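Local coordinates for protein LpxE (PDB 6EBU) that probably removes the 1-phosphate group of lipid A, as a membrane-embedded phosphatase of the PAP2 superfamily, at residues F114-V119 / F133-L138; F105-T110 / L152-G157; F33-A38 / N95-L100. The protein carries 1 engineered substitution. All coordinates share one frame; numbering follows the deposited sequence.

Contacts 1 and 2 both use helix 108-121: contact 1 pairs it with helix 126-145, and contact 2 joins its start and the loop before it to helix 151-170. Their centres are about 13 Å apart, and one octyl glucoside (chain D) touches both. Contact 2 carries the anion site, where the backbone of Gly108 holds a sulfate. Contact 3 is more peripheral, its centre about 16 Å from that of contact 2 and about 18 Å from that of contact 1. It meets contact 1 directly where Phe37 packs on Tyr135 and Leu138. A second detergent (chain F) bridges contacts 2 and 3, lying against both Asp109 and Phe98.

Contact 1 (F114-V119 / F133-L138); sequences FTIATV and FLYAFL. With BOG (octyl beta-D-glucopyranoside), chain D.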
loop_
_atom_site.group_PDB
_atom_site.type_symbol
_atom_site.label_atom_id
_atom_site.label_comp_id
_atom_site.label_asym_id
_atom_site.label_seq_id
_atom_site.Cartn_x
_atom_site.Cartn_y
_atom_site.Cartn_z
ATOM N N PHE A 114 2.621 -4.134 2.472
ATOM C CA PHE A 114 3.343 -5.310 1.999
ATOM C C PHE A 114 4.695 -5.455 2.686
ATOM O O PHE A 114 5.205 -6.574 2.804
ATOM C CB PHE A 114 3.514 -5.253 0.479
ATOM C CG PHE A 114 2.340 -5.810 -0.275
ATOM C CD1 PHE A 114 1.245 -5.011 -0.565
ATOM C CD2 PHE A 114 2.319 -7.137 -0.673
ATOM C CE1 PHE A 114 0.156 -5.523 -1.251
ATOM C CE2 PHE A 114 1.234 -7.656 -1.359
ATOM C CZ PHE A 114 0.151 -6.847 -1.648
ATOM N N THR A 115 5.280 -4.350 3.147
ATOM C CA THR A 115 6.477 -4.437 3.978
ATOM C C THR A 115 6.162 -5.103 5.309
ATOM O O THR A 115 6.907 -5.975 5.776
ATOM C CB THR A 115 7.060 -3.043 4.211
ATOM O OG1 THR A 115 7.311 -2.406 2.954
ATOM C CG2 THR A 115 8.345 -3.138 4.988
ATOM N N ILE A 116 5.061 -4.695 5.939
ATOM C CA ILE A 116 4.627 -5.323 7.182
ATOM C C ILE A 116 4.357 -6.805 6.959
ATOM O O ILE A 116 4.835 -7.663 7.712
ATOM C CB ILE A 116 3.387 -4.597 7.736
ATOM C CG1 ILE A 116 3.750 -3.173 8.160
ATOM C CG2 ILE A 116 2.769 -5.382 8.887
ATOM C CD1 ILE A 116 2.551 -2.300 8.477
ATOM N N ALA A 117 3.599 -7.128 5.908
ATOM C CA ALA A 117 3.226 -8.518 5.670
ATOM C C ALA A 117 4.441 -9.376 5.333
ATOM O O ALA A 117 4.508 -10.542 5.732
ATOM C CB ALA A 117 2.183 -8.601 4.556
ATOM N N THR A 118 5.411 -8.823 4.602
ATOM C CA THR A 118 6.586 -9.606 4.226
ATOM C C THR A 118 7.452 -9.922 5.442
ATOM O O THR A 118 7.865 -11.071 5.640
ATOM C CB THR A 118 7.396 -8.861 3.162
ATOM O OG1 THR A 118 6.624 -8.750 1.959
ATOM C CG2 THR A 118 8.693 -9.591 2.857
ATOM N N VAL A 119 7.724 -8.917 6.278
ATOM C CA VAL A 119 8.622 -9.117 7.413
ATOM C C VAL A 119 7.948 -9.954 8.496
ATOM O O VAL A 119 8.586 -10.805 9.128
ATOM C CB VAL A 119 9.097 -7.758 7.960
ATOM C CG1 VAL A 119 9.903 -7.941 9.241
ATOM C CG2 VAL A 119 9.914 -7.022 6.908
ATOM N N PHE A 133 -1.066 -11.147 4.346
ATOM C CA PHE A 133 -1.056 -10.822 2.927
ATOM C C PHE A 133 -2.446 -10.535 2.377
ATOM O O PHE A 133 -2.558 -9.861 1.347
ATOM C CB PHE A 133 -0.377 -11.940 2.137
ATOM C CG PHE A 133 1.115 -11.799 2.085
ATOM C CD1 PHE A 133 1.708 -10.940 1.175
ATOM C CD2 PHE A 133 1.921 -12.492 2.970
ATOM C CE1 PHE A 133 3.080 -10.790 1.133
ATOM C CE2 PHE A 133 3.295 -12.347 2.933
ATOM C CZ PHE A 133 3.875 -11.494 2.014
ATOM N N LEU A 134 -3.504 -11.013 3.036
ATOM C CA LEU A 134 -4.837 -10.516 2.713
ATOM C C LEU A 134 -4.989 -9.064 3.147
ATOM O O LEU A 134 -5.609 -8.258 2.442
ATOM C CB LEU A 134 -5.911 -11.380 3.372
ATOM C CG LEU A 134 -7.339 -10.924 3.063
ATOM C CD1 LEU A 134 -7.717 -11.275 1.628
ATOM C CD2 LEU A 134 -8.337 -11.506 4.052
ATOM N N TYR A 135 -4.430 -8.716 4.308
ATOM C CA TYR A 135 -4.450 -7.328 4.755
ATOM C C TYR A 135 -3.719 -6.430 3.764
ATOM O O TYR A 135 -4.226 -5.373 3.375
ATOM C CB TYR A 135 -3.831 -7.229 6.152
ATOM C CG TYR A 135 -3.064 -5.954 6.407
ATOM C CD1 TYR A 135 -3.724 -4.777 6.722
ATOM C CD2 TYR A 135 -1.676 -5.930 6.335
ATOM C CE1 TYR A 135 -3.027 -3.607 6.956
ATOM C CE2 TYR A 135 -0.970 -4.766 6.567
ATOM C CZ TYR A 135 -1.650 -3.608 6.876
ATOM O OH TYR A 135 -0.950 -2.445 7.106
ATOM N N ALA A 136 -2.530 -6.853 3.326
ATOM C CA ALA A 136 -1.780 -6.074 2.344
ATOM C C ALA A 136 -2.546 -5.946 1.035
ATOM O O ALA A 136 -2.550 -4.878 0.412
ATOM C CB ALA A 136 -0.411 -6.710 2.102
ATOM N N PHE A 137 -3.201 -7.024 0.598
ATOM C CA PHE A 137 -3.972 -6.965 -0.640
ATOM C C PHE A 137 -5.137 -5.992 -0.515
ATOM O O PHE A 137 -5.407 -5.214 -1.438
ATOM C CB PHE A 137 -4.476 -8.359 -1.016
ATOM C CG PHE A 137 -5.609 -8.346 -2.004
ATOM C CD1 PHE A 137 -5.359 -8.226 -3.361
ATOM C CD2 PHE A 137 -6.924 -8.445 -1.575
ATOM C CE1 PHE A 137 -6.400 -8.206 -4.276
ATOM C CE2 PHE A 137 -7.968 -8.425 -2.483
ATOM C CZ PHE A 137 -7.705 -8.306 -3.835
ATOM N N LEU A 138 -5.838 -6.023 0.621
ATOM C CA LEU A 138 -6.991 -5.146 0.803
ATOM C C LEU A 138 -6.583 -3.680 0.848
ATOM O O LEU A 138 -7.334 -2.818 0.380
ATOM C CB LEU A 138 -7.749 -5.530 2.075
ATOM C CG LEU A 138 -8.574 -6.817 1.995
ATOM C CD1 LEU A 138 -9.216 -7.133 3.336
ATOM C CD2 LEU A 138 -9.628 -6.715 0.901
HETATM O O1 BOG D . 2.358 -7.922 -6.787
HETATM C "C1'" BOG D . 1.134 -8.116 -6.080
HETATM C "C2'" BOG D . 0.279 -6.832 -6.169
HETATM C "C3'" BOG D . -0.964 -6.949 -5.230
HETATM C "C4'" BOG D . -1.736 -5.602 -5.238
HETATM C "C5'" BOG D . -3.211 -5.844 -4.857
HETATM C "C6'" BOG D . -4.100 -4.777 -5.527
HETATM C "C7'" BOG D . -5.215 -5.465 -6.311
HETATM C "C8'" BOG D . -6.286 -4.441 -6.688
#
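The ring of Phe114 lies flat over the methyl of Ala136, whose CB stands 3.5 Å from the Phe114 ring centroid and almost on the ring normal, a close CH-pi contact. The same pairing is repeated in reverse one turn along: Ala117 CB sits under the face of the Phe133 ring, 4.0 Å from that ring's centroid. Between them the two small residues meet methyl to methyl, with Ala117 CB 4.0 Å from Ala136 CB. The axes of the two segments pass 8.5 Å apart, with N-to-C directions 169° apart. The two phenylalanine side chains run roughly at right angles. Thr118 keeps OG1 beside its backbone N (chi1 -65°), where it bonds to Phe114 O at 2.7 Å and makes a packing contact toward Phe133 CZ. Phe114 O also accepts from Thr118 N, on the opposite face of its carbonyl plane. The OH of Tyr135, hydrogen-bonded to Leu40 O, also touches Ile116 CD1. The octyl glucoside of chain D comes against Phe114 and Phe137. Helices 108-121 and 126-145, consecutive in the chain, form an antiparallel helical hairpin; helix 151-170 packs on Phe114 and Thr118, helix 61-82 on Thr115, and helix 28-37 reaches Tyr135 through Phe37.

Contact 2 (F105-T110 / L152-G157); sequences FPSGDT and LDVFVG. With BOG (octyl beta-D-glucopyranoside), chain F; BOG (octyl beta-D-glucopyranoside), chain D; SO4 (sulfate ion), chain B.
Phe105 swings its ring away from its own nitrogen (chi1 -177°), which carries it against helix 151-170, while Asp153 keeps CG beside its backbone N (chi1 -47°), on the side facing the Phe105 ring. Asp153 OD1 lies in the plane of that ring, at its edge, 3.5 Å from Phe105 CD1, with the carboxylate turned 73° from the ring. Leu152 CG packs at the same edge, 3.7 Å from Phe105 CE1. Val156, crossing Phe105 at about a right angle, brings CG1 and CG2 against CE1 and CZ. A cis peptide before Pro106 turns the chain here, and Ser107 N then bonds to Asp153 O at 3.1 Å. The donor stands above the carbonyl plane; Gly157 N, the routine helical partner of Asp153 O, arrives from the opposite face. Beyond this bond the start of helix 108-121 fits closely to helix 151-170: Ser107 O is 3.8 Å from Gly157 CA, and Thr110 CG2 is 3.3 Å from Val154 O. Ser107 is the N-cap of helix 108-121, and its OG shares a 2.8 Å hydrogen bond with Thr110 OG1. Pro106 to Asp109 occupy the position of the PSGH motif of PAP2 phosphatases, with Asp109 where the family has its histidine. Gly108 N donates a nearly straight bond of 3.0 Å to sulfate O3, and Lys79, Arg86, Arg143 and His149 complete the anion's grip. Asp153 OD2 accepts from Ser104 OG and Phe150 N and pairs weakly with His149 ND1, while His149 NE2 holds the sulfate. The sulfate, probably from the crystallisation liquor, is likely to mark the place of the substrate phosphate. Asp153 may help orient His149 from the second shell, consistent with the histidine-aspartate pairing of this family.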
loop_
_atom_site.group_PDB
_atom_site.type_symbol
_atom_site.label_atom_id
_atom_site.label_comp_id
_atom_site.label_asym_id
_atom_site.label_seq_id
_atom_site.Cartn_x
_atom_site.Cartn_y
_atom_site.Cartn_z
ATOM N N PHE A 105 2.490 7.970 -7.955
ATOM C CA PHE A 105 3.379 6.836 -8.163
ATOM C C PHE A 105 4.531 6.885 -7.174
ATOM O O PHE A 105 5.258 7.890 -7.140
ATOM C CB PHE A 105 3.913 6.839 -9.592
ATOM C CG PHE A 105 4.783 5.661 -9.922
ATOM C CD1 PHE A 105 4.223 4.468 -10.348
ATOM C CD2 PHE A 105 6.162 5.749 -9.816
ATOM C CE1 PHE A 105 5.022 3.383 -10.659
ATOM C CE2 PHE A 105 6.967 4.667 -10.125
ATOM C CZ PHE A 105 6.395 3.483 -10.546
ATOM N N PRO A 106 4.736 5.849 -6.346
ATOM C CA PRO A 106 3.840 4.702 -6.181
ATOM C C PRO A 106 2.958 4.851 -4.943
ATOM O O PRO A 106 2.907 5.941 -4.371
ATOM C CB PRO A 106 4.812 3.539 -6.029
ATOM C CG PRO A 106 5.968 4.152 -5.287
ATOM C CD PRO A 106 6.023 5.624 -5.665
ATOM N N SER A 107 2.285 3.780 -4.527
ATOM C CA SER A 107 1.400 3.821 -3.367
ATOM C C SER A 107 2.189 3.538 -2.094
ATOM O O SER A 107 2.697 2.427 -1.905
ATOM C CB SER A 107 0.261 2.815 -3.513
ATOM O OG SER A 107 -0.473 2.718 -2.303
ATOM N N GLY A 108 2.264 4.535 -1.210
ATOM C CA GLY A 108 2.992 4.357 0.036
ATOM C C GLY A 108 2.270 3.460 1.025
ATOM O O GLY A 108 2.904 2.689 1.750
ATOM N N ASP A 109 0.938 3.553 1.078
ATOM C CA ASP A 109 0.171 2.673 1.955
ATOM C C ASP A 109 0.327 1.215 1.544
ATOM O O ASP A 109 0.463 0.331 2.399
ATOM C CB ASP A 109 -1.305 3.060 1.939
ATOM C CG ASP A 109 -1.578 4.334 2.694
ATOM O OD1 ASP A 109 -0.619 4.924 3.240
ATOM O OD2 ASP A 109 -2.755 4.743 2.739
ATOM N N THR A 110 0.297 0.946 0.239
ATOM C CA THR A 110 0.495 -0.417 -0.240
ATOM C C THR A 110 1.906 -0.909 0.063
ATOM O O THR A 110 2.091 -2.053 0.494
ATOM C CB THR A 110 0.205 -0.488 -1.739
ATOM O OG1 THR A 110 -1.105 0.035 -1.996
ATOM C CG2 THR A 110 0.276 -1.922 -2.234
ATOM N N LEU A 152 -1.137 0.636 -11.389
ATOM C CA LEU A 152 0.319 0.682 -11.489
ATOM C C LEU A 152 0.950 1.089 -10.162
ATOM O O LEU A 152 1.989 0.547 -9.768
ATOM C CB LEU A 152 0.737 1.649 -12.598
ATOM C CG LEU A 152 2.225 2.005 -12.662
ATOM C CD1 LEU A 152 3.057 0.775 -12.998
ATOM C CD2 LEU A 152 2.478 3.123 -13.663
ATOM N N ASP A 153 0.328 2.037 -9.456
ATOM C CA ASP A 153 0.884 2.516 -8.194
ATOM C C ASP A 153 0.856 1.433 -7.124
ATOM O O ASP A 153 1.811 1.293 -6.351
ATOM C CB ASP A 153 0.117 3.746 -7.712
ATOM C CG ASP A 153 -0.090 4.771 -8.803
ATOM O OD1 ASP A 153 0.799 4.908 -9.670
ATOM O OD2 ASP A 153 -1.143 5.444 -8.789
ATOM N N VAL A 154 -0.232 0.662 -7.056
ATOM C CA VAL A 154 -0.331 -0.340 -6.001
ATOM C C VAL A 154 0.474 -1.585 -6.352
ATOM O O VAL A 154 0.960 -2.284 -5.457
ATOM C CB VAL A 154 -1.805 -0.674 -5.707
ATOM C CG1 VAL A 154 -2.615 0.605 -5.548
ATOM C CG2 VAL A 154 -2.391 -1.555 -6.793
ATOM N N PHE A 155 0.647 -1.881 -7.643
ATOM C CA PHE A 155 1.470 -3.023 -8.023
ATOM C C PHE A 155 2.938 -2.757 -7.721
ATOM O O PHE A 155 3.628 -3.606 -7.145
ATOM C CB PHE A 155 1.274 -3.349 -9.504
ATOM C CG PHE A 155 2.114 -4.499 -9.982
ATOM C CD1 PHE A 155 1.766 -5.805 -9.672
ATOM C CD2 PHE A 155 3.257 -4.276 -10.735
ATOM C CE1 PHE A 155 2.540 -6.868 -10.108
ATOM C CE2 PHE A 155 4.035 -5.332 -11.172
ATOM C CZ PHE A 155 3.675 -6.631 -10.859
ATOM N N VAL A 156 3.435 -1.580 -8.102
ATOM C CA VAL A 156 4.821 -1.232 -7.812
ATOM C C VAL A 156 5.010 -1.019 -6.315
ATOM O O VAL A 156 6.030 -1.421 -5.742
ATOM C CB VAL A 156 5.241 0.003 -8.630
ATOM C CG1 VAL A 156 6.609 0.498 -8.190
ATOM C CG2 VAL A 156 5.245 -0.329 -10.116
ATOM N N GLY A 157 4.029 -0.396 -5.659
ATOM C CA GLY A 157 4.099 -0.251 -4.213
ATOM C C GLY A 157 4.202 -1.587 -3.505
ATOM O O GLY A 157 5.041 -1.774 -2.619
HETATM O O1 BOG F . -0.950 9.375 2.981
HETATM C "C1'" BOG F . -1.270 8.159 3.655
HETATM C "C2'" BOG F . -2.507 8.382 4.553
HETATM C "C3'" BOG F . -3.291 7.042 4.710
HETATM C "C4'" BOG F . -4.797 7.269 4.402
HETATM C "C5'" BOG F . -4.950 8.186 3.167
HETATM C "C6'" BOG F . -6.399 8.709 3.083
HETATM C "C7'" BOG F . -6.595 9.871 4.053
HETATM C "C8'" BOG F . -5.756 11.067 3.596
HETATM O O1 BOG D . 2.358 -7.922 -6.787
HETATM C "C1'" BOG D . 1.134 -8.116 -6.080
HETATM C "C2'" BOG D . 0.279 -6.832 -6.169
HETATM C "C3'" BOG D . -0.964 -6.949 -5.230
HETATM C "C4'" BOG D . -1.736 -5.602 -5.238
HETATM C "C5'" BOG D . -3.211 -5.844 -4.857
HETATM C "C6'" BOG D . -4.100 -4.777 -5.527
HETATM C "C7'" BOG D . -5.215 -5.465 -6.311
HETATM C "C8'" BOG D . -6.286 -4.441 -6.688
HETATM S S SO4 B . -0.195 7.123 -0.556
HETATM O O1 SO4 B . -1.118 5.990 -0.599
HETATM O O2 SO4 B . -0.946 8.369 -0.645
HETATM O O3 SO4 B . 0.727 7.024 -1.683
HETATM O O4 SO4 B . 0.556 7.094 0.696
#

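Contact 3 (F33-A38 / N95-L100); sequences FFTHFA and NLLFPL. With BOG (octyl beta-D-glucopyranoside), chain F.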
loop_
_atom_site.group_PDB
_atom_site.type_symbol
_atom_site.label_atom_id
_atom_site.label_comp_id
_atom_site.label_asym_id
_atom_site.label_seq_id
_atom_site.Cartn_x
_atom_site.Cartn_y
_atom_site.Cartn_z
ATOM N N PHE A 33 -16.567 0.106 4.719
ATOM C CA PHE A 33 -15.504 -0.824 5.087
ATOM C C PHE A 33 -14.132 -0.260 4.744
ATOM O O PHE A 33 -13.217 -0.275 5.575
ATOM C CB PHE A 33 -15.709 -2.173 4.396
ATOM C CG PHE A 33 -14.538 -3.107 4.544
ATOM C CD1 PHE A 33 -14.408 -3.900 5.675
ATOM C CD2 PHE A 33 -13.560 -3.180 3.563
ATOM C CE1 PHE A 33 -13.328 -4.755 5.821
ATOM C CE2 PHE A 33 -12.478 -4.028 3.704
ATOM C CZ PHE A 33 -12.362 -4.819 4.834
ATOM N N PHE A 34 -13.967 0.237 3.516
ATOM C CA PHE A 34 -12.657 0.715 3.092
ATOM C C PHE A 34 -12.292 2.032 3.761
ATOM O O PHE A 34 -11.105 2.316 3.954
ATOM C CB PHE A 34 -12.611 0.848 1.572
ATOM C CG PHE A 34 -12.381 -0.452 0.866
ATOM C CD1 PHE A 34 -11.372 -1.307 1.278
ATOM C CD2 PHE A 34 -13.182 -0.832 -0.198
ATOM C CE1 PHE A 34 -11.158 -2.513 0.634
ATOM C CE2 PHE A 34 -12.974 -2.036 -0.845
ATOM C CZ PHE A 34 -11.961 -2.877 -0.428
ATOM N N THR A 35 -13.287 2.843 4.122
ATOM C CA THR A 35 -13.009 4.046 4.898
ATOM C C THR A 35 -12.504 3.685 6.289
ATOM O O THR A 35 -11.525 4.262 6.774
ATOM C CB THR A 35 -14.262 4.918 4.986
ATOM O OG1 THR A 35 -14.639 5.345 3.671
ATOM C CG2 THR A 35 -14.006 6.143 5.853
ATOM N N HIS A 36 -13.161 2.724 6.941
ATOM C CA HIS A 36 -12.711 2.271 8.254
ATOM C C HIS A 36 -11.369 1.557 8.158
ATOM O O HIS A 36 -10.522 1.691 9.050
ATOM C CB HIS A 36 -13.759 1.346 8.879
ATOM C CG HIS A 36 -15.055 2.021 9.208
ATOM N ND1 HIS A 36 -16.006 1.446 10.025
ATOM C CD2 HIS A 36 -15.562 3.219 8.829
ATOM C CE1 HIS A 36 -17.041 2.261 10.136
ATOM N NE2 HIS A 36 -16.797 3.343 9.420
ATOM N N PHE A 37 -11.154 0.806 7.075
ATOM C CA PHE A 37 -9.971 -0.030 6.921
ATOM C C PHE A 37 -8.725 0.758 6.535
ATOM O O PHE A 37 -7.612 0.279 6.779
ATOM C CB PHE A 37 -10.241 -1.109 5.867
ATOM C CG PHE A 37 -9.262 -2.247 5.888
ATOM C CD1 PHE A 37 -9.399 -3.279 6.801
ATOM C CD2 PHE A 37 -8.213 -2.291 4.986
ATOM C CE1 PHE A 37 -8.505 -4.329 6.818
ATOM C CE2 PHE A 37 -7.314 -3.339 5.001
ATOM C CZ PHE A 37 -7.459 -4.359 5.919
ATOM N N ALA A 38 -8.886 1.946 5.942
ATOM C CA ALA A 38 -7.741 2.684 5.413
ATOM C C ALA A 38 -6.709 2.998 6.491
ATOM O O ALA A 38 -5.506 3.022 6.205
ATOM C CB ALA A 38 -8.214 3.976 4.747
ATOM N N ASN A 95 -14.758 8.201 -8.677
ATOM C CA ASN A 95 -15.388 8.032 -7.373
ATOM C C ASN A 95 -14.312 8.138 -6.300
ATOM O O ASN A 95 -13.471 7.242 -6.156
ATOM C CB ASN A 95 -16.122 6.697 -7.311
ATOM C CG ASN A 95 -17.240 6.603 -8.333
ATOM O OD1 ASN A 95 -18.266 7.267 -8.204
ATOM N ND2 ASN A 95 -17.045 5.776 -9.352
ATOM N N LEU A 96 -14.333 9.236 -5.552
ATOM C CA LEU A 96 -13.283 9.583 -4.604
ATOM C C LEU A 96 -13.781 9.402 -3.178
ATOM O O LEU A 96 -14.847 9.912 -2.819
ATOM C CB LEU A 96 -12.830 11.031 -4.804
ATOM C CG LEU A 96 -11.498 11.291 -5.503
ATOM C CD1 LEU A 96 -11.087 12.740 -5.297
ATOM C CD2 LEU A 96 -10.430 10.352 -4.983
ATOM N N LEU A 97 -12.999 8.694 -2.366
ATOM C CA LEU A 97 -13.259 8.606 -0.935
ATOM C C LEU A 97 -12.377 9.535 -0.114
ATOM O O LEU A 97 -12.776 9.939 0.983
ATOM C CB LEU A 97 -13.072 7.167 -0.444
ATOM C CG LEU A 97 -14.179 6.181 -0.819
ATOM C CD1 LEU A 97 -13.763 4.760 -0.489
ATOM C CD2 LEU A 97 -15.477 6.537 -0.113
ATOM N N PHE A 98 -11.192 9.886 -0.616
ATOM C CA PHE A 98 -10.279 10.789 0.066
ATOM C C PHE A 98 -9.808 11.866 -0.901
ATOM O O PHE A 98 -9.543 11.575 -2.073
ATOM C CB PHE A 98 -9.062 10.038 0.632
ATOM C CG PHE A 98 -9.406 8.748 1.324
ATOM C CD1 PHE A 98 -10.228 8.737 2.439
ATOM C CD2 PHE A 98 -8.898 7.543 0.862
ATOM C CE1 PHE A 98 -10.542 7.548 3.077
ATOM C CE2 PHE A 98 -9.209 6.352 1.496
ATOM C CZ PHE A 98 -10.031 6.355 2.605
ATOM N N PRO A 99 -9.695 13.117 -0.445
ATOM C CA PRO A 99 -9.287 14.228 -1.337
ATOM C C PRO A 99 -7.782 14.264 -1.581
ATOM O O PRO A 99 -7.043 15.111 -1.067
ATOM C CB PRO A 99 -9.791 15.466 -0.579
ATOM C CG PRO A 99 -10.593 14.953 0.599
ATOM C CD PRO A 99 -10.054 13.601 0.894
ATOM N N LEU A 100 -7.300 13.324 -2.388
ATOM C CA LEU A 100 -5.897 13.254 -2.770
ATOM C C LEU A 100 -5.779 13.458 -4.274
ATOM O O LEU A 100 -6.623 12.979 -5.039
ATOM C CB LEU A 100 -5.284 11.913 -2.363
ATOM C CG LEU A 100 -5.354 11.585 -0.871
ATOM C CD1 LEU A 100 -4.715 10.236 -0.587
ATOM C CD2 LEU A 100 -4.694 12.684 -0.053
HETATM O O1 BOG F . -0.950 9.375 2.981
HETATM C "C1'" BOG F . -1.270 8.159 3.655
HETATM C "C2'" BOG F . -2.507 8.382 4.553
HETATM C "C3'" BOG F . -3.291 7.042 4.710
HETATM C "C4'" BOG F . -4.797 7.269 4.402
HETATM C "C5'" BOG F . -4.950 8.186 3.167
HETATM C "C6'" BOG F . -6.399 8.709 3.083
HETATM C "C7'" BOG F . -6.595 9.871 4.053
HETATM C "C8'" BOG F . -5.756 11.067 3.596
#
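The end of helix 28-37 and Ala38 run past an irregular loop, 95-100, and the backbones keep well apart, Thr35 CA and Leu97 CA being nearest at 7.4 Å. The gap is bridged mainly by Phe98. With CG beside its backbone N (chi1 -44°), its ring reaches toward the helix and brings CZ to 3.7 Å from Ala38 CB. At the ring's edge lie Phe34 O and Thr35 CA, each 4.4 Å from Phe98 CZ. The ring is sandwiched: over one face is the CB of its own neighbour Leu97, and over the opposite face the octyl glucoside of chain F, whose C6' comes to 3.5 Å from Phe98 CG. Leu97 adds a lighter touch, its CD2 lying 4.1 Å from Thr35 OG1, a hydroxyl already bonded to Asp31 O. Pro99 centres an inverse gamma turn closed by Leu100 N to Phe98 O. Backbone hydrogen bonds between Leu97 and Ala146 also tie the loop, and Glu142 touches both Ala38 and Phe98. Only 175 Å² is buried between the segments, and the join rests largely on the packing of the Phe98 ring. The detergent, lying between Phe98 and the anion site, is consistent with an apolar approach to that site, possibly used by lipid.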